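PDB 2CB4: mosquitocidal toxin from Bacillus sphaericus, which is a mosquito-killing toxin whose catalytic domain, the part in this structure, probably ADP-ribosylates target proteins. Local coordinates for residues 81-86 with 149-154. The protein carries 1 engineered substitution. Sequence-based numbering, arbitrary orientation.
Sequences WDRRPP and NIIYRY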
loop_
_atom_site.group_PDB
_atom_site.type_symbol
_atom_site.label_atom_id
_atom_site.label_comp_id
_atom_site.label_asym_id
_atom_site.label_seq_id
_atom_site.Cartn_x
_atom_site.Cartn_y
_atom_site.Cartn_z
ATOM N N TRP A 81 10.317 35.725 -13.622
ATOM C CA TRP A 81 11.599 35.042 -13.491
ATOM C C TRP A 81 11.269 33.655 -12.973
ATOM O O TRP A 81 10.573 33.513 -11.965
ATOM C CB TRP A 81 12.459 35.753 -12.447
ATOM C CG TRP A 81 12.933 37.095 -12.935
ATOM C CD1 TRP A 81 12.395 38.343 -12.629
ATOM C CD2 TRP A 81 14.067 37.344 -13.776
ATOM N NE1 TRP A 81 13.110 39.326 -13.265
ATOM C CE2 TRP A 81 14.135 38.756 -13.983
ATOM C CE3 TRP A 81 14.994 36.517 -14.431
ATOM C CZ2 TRP A 81 15.131 39.351 -14.776
ATOM C CZ3 TRP A 81 15.998 37.119 -15.207
ATOM C CH2 TRP A 81 16.063 38.522 -15.357
ATOM N N ASP A 82 11.777 32.628 -13.650
ATOM C CA ASP A 82 11.488 31.253 -13.241
ATOM C C ASP A 82 12.656 30.346 -13.619
ATOM O O ASP A 82 13.277 30.526 -14.685
ATOM C CB ASP A 82 10.169 30.753 -13.905
ATOM C CG ASP A 82 9.424 29.724 -13.052
ATOM O OD1 ASP A 82 9.974 28.628 -12.837
ATOM O OD2 ASP A 82 8.285 29.985 -12.593
ATOM N N ARG A 83 12.945 29.374 -12.756
ATOM C CA ARG A 83 14.038 28.424 -13.023
ATOM C C ARG A 83 13.579 27.279 -13.944
ATOM O O ARG A 83 14.414 26.584 -14.485
ATOM C CB ARG A 83 14.642 27.857 -11.711
ATOM C CG ARG A 83 15.273 28.914 -10.747
ATOM C CD ARG A 83 16.733 29.146 -11.057
ATOM N NE ARG A 83 17.333 30.312 -10.397
ATOM C CZ ARG A 83 18.564 30.742 -10.668
ATOM N NH1 ARG A 83 19.302 30.072 -11.515
ATOM N NH2 ARG A 83 19.061 31.818 -10.116
ATOM N N ARG A 84 12.263 27.125 -14.146
ATOM C CA ARG A 84 11.706 26.079 -15.002
ATOM C C ARG A 84 11.800 26.425 -16.483
ATOM O O ARG A 84 11.556 27.554 -16.874
ATOM C CB ARG A 84 10.280 25.696 -14.572
ATOM C CG ARG A 84 10.219 25.136 -13.146
ATOM C CD ARG A 84 8.760 25.041 -12.651
ATOM N NE ARG A 84 8.190 26.382 -12.479
ATOM C CZ ARG A 84 6.898 26.644 -12.357
ATOM N NH1 ARG A 84 6.018 25.649 -12.374
ATOM N NH2 ARG A 84 6.485 27.904 -12.227
ATOM N N PRO A 85 12.183 25.441 -17.310
ATOM C CA PRO A 85 12.390 25.698 -18.741
ATOM C C PRO A 85 11.152 25.654 -19.612
ATOM O O PRO A 85 10.084 25.209 -19.177
ATOM C CB PRO A 85 13.384 24.610 -19.129
ATOM C CG PRO A 85 12.966 23.426 -18.225
ATOM C CD PRO A 85 12.469 24.021 -16.953
ATOM N N PRO A 86 11.302 26.115 -20.862
ATOM C CA PRO A 86 10.178 26.162 -21.808
ATOM C C PRO A 86 9.397 24.851 -22.014
ATOM O O PRO A 86 8.178 24.893 -22.226
ATOM C CB PRO A 86 10.810 26.664 -23.126
ATOM C CG PRO A 86 12.195 26.983 -22.850
ATOM C CD PRO A 86 12.566 26.613 -21.451
ATOM N N ASN A 149 23.843 30.382 -12.389
ATOM C CA ASN A 149 23.299 29.284 -13.148
ATOM C C ASN A 149 22.316 29.680 -14.234
ATOM O O ASN A 149 22.511 30.699 -14.906
ATOM C CB ASN A 149 22.756 28.198 -12.195
ATOM C CG ASN A 149 23.791 27.795 -11.122
ATOM O OD1 ASN A 149 23.609 28.050 -9.938
ATOM N ND2 ASN A 149 24.884 27.219 -11.560
ATOM N N ILE A 150 21.285 28.858 -14.415
ATOM C CA ILE A 150 20.280 29.036 -15.452
ATOM C C ILE A 150 18.941 29.551 -14.928
ATOM O O ILE A 150 18.310 28.937 -14.063
ATOM C CB ILE A 150 20.004 27.673 -16.160
ATOM C CG1 ILE A 150 21.328 27.068 -16.645
ATOM C CG2 ILE A 150 18.975 27.834 -17.306
ATOM C CD1 ILE A 150 21.192 25.653 -17.209
ATOM N N ILE A 151 18.500 30.672 -15.491
ATOM C CA ILE A 151 17.226 31.254 -15.111
ATOM C C ILE A 151 16.543 31.775 -16.376
ATOM O O ILE A 151 17.203 32.138 -17.375
ATOM C CB ILE A 151 17.386 32.351 -14.006
ATOM C CG1 ILE A 151 16.020 32.675 -13.378
ATOM C CG2 ILE A 151 18.084 33.607 -14.562
ATOM C CD1 ILE A 151 16.099 33.461 -12.113
ATOM N N TYR A 152 15.219 31.785 -16.344
ATOM C CA TYR A 152 14.419 32.254 -17.476
ATOM C C TYR A 152 13.624 33.502 -17.087
ATOM O O TYR A 152 13.169 33.637 -15.956
ATOM C CB TYR A 152 13.438 31.141 -17.906
ATOM C CG TYR A 152 14.153 29.890 -18.399
ATOM C CD1 TYR A 152 14.472 29.733 -19.761
ATOM C CD2 TYR A 152 14.579 28.896 -17.496
ATOM C CE1 TYR A 152 15.173 28.632 -20.202
ATOM C CE2 TYR A 152 15.306 27.786 -17.943
ATOM C CZ TYR A 152 15.597 27.666 -19.297
ATOM O OH TYR A 152 16.281 26.561 -19.784
ATOM N N ARG A 153 13.450 34.407 -18.043
ATOM C CA ARG A 153 12.633 35.592 -17.837
ATOM C C ARG A 153 11.523 35.503 -18.880
ATOM O O ARG A 153 11.740 35.772 -20.058
ATOM C CB ARG A 153 13.445 36.876 -18.040
ATOM C CG ARG A 153 12.756 38.128 -17.402
ATOM C CD ARG A 153 13.492 39.376 -17.875
ATOM N NE ARG A 153 12.980 39.749 -19.166
ATOM C CZ ARG A 153 13.066 40.955 -19.689
ATOM N NH1 ARG A 153 13.685 41.917 -19.038
ATOM N NH2 ARG A 153 12.532 41.183 -20.874
ATOM N N TYR A 154 10.349 35.071 -18.443
ATOM C CA TYR A 154 9.205 34.914 -19.321
ATOM C C TYR A 154 8.476 36.228 -19.533
ATOM O O TYR A 154 8.330 37.024 -18.586
ATOM C CB TYR A 154 8.229 33.845 -18.759
ATOM C CG TYR A 154 8.806 32.437 -18.814
ATOM C CD1 TYR A 154 8.597 31.628 -19.931
ATOM C CD2 TYR A 154 9.595 31.920 -17.750
ATOM C CE1 TYR A 154 9.133 30.347 -20.011
ATOM C CE2 TYR A 154 10.141 30.614 -17.824
ATOM C CZ TYR A 154 9.902 29.857 -18.967
ATOM O OH TYR A 154 10.422 28.617 -19.082
HETATM O O HOH W 1 17.201 26.443 -14.011
#
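Asp82 and Tyr152 form an antiparallel hydrogen-bonded pair joining strands 78-82 and 150-156 in the mixed sheet of this ADP-ribosyltransferase fold, a worked example of how side chains and a water carry a contact on past the last backbone pair. Asp82 N reaches Tyr152 O at 2.9 Å, and Tyr152 N returns to Asp82 O at 2.8 Å. Beyond the pair, carbonyls of the loop after Asp82 serve as acceptors: the Tyr154 hydroxyl donates to Arg84 O (2.7 Å), at the edge of the tyrosine ring, and a water donates to Arg83 O and to the strand carbonyl Ile150 O. The Arg83 side chain bends at chi2 (-89°), which brings one face of its guanidinium against Ile151 CB; NH1 bonds weakly to Ile150 O, and the same group forms salt bridges with Asp243 and Asp258 and a hydrogen bond to Asn148 O. CH-pi contacts lie on both sheet faces. On one, Arg153 CG sits 3.6 Å from the centroid of the Trp81 six-membered ring, the guanidinium plane steeply inclined to the indole. On the other, Pro85 CA lies over one face of the Tyr152 ring, toward its rim, while Pro86 CD approaches CE1. Arg84 meets the Asp82 carboxylate side-on in a salt bridge, NE to OD1 and NH2 to OD2, while OD1 also accepts Arg84 N through its anti lone pair at 3.0 Å, closing an Asx turn.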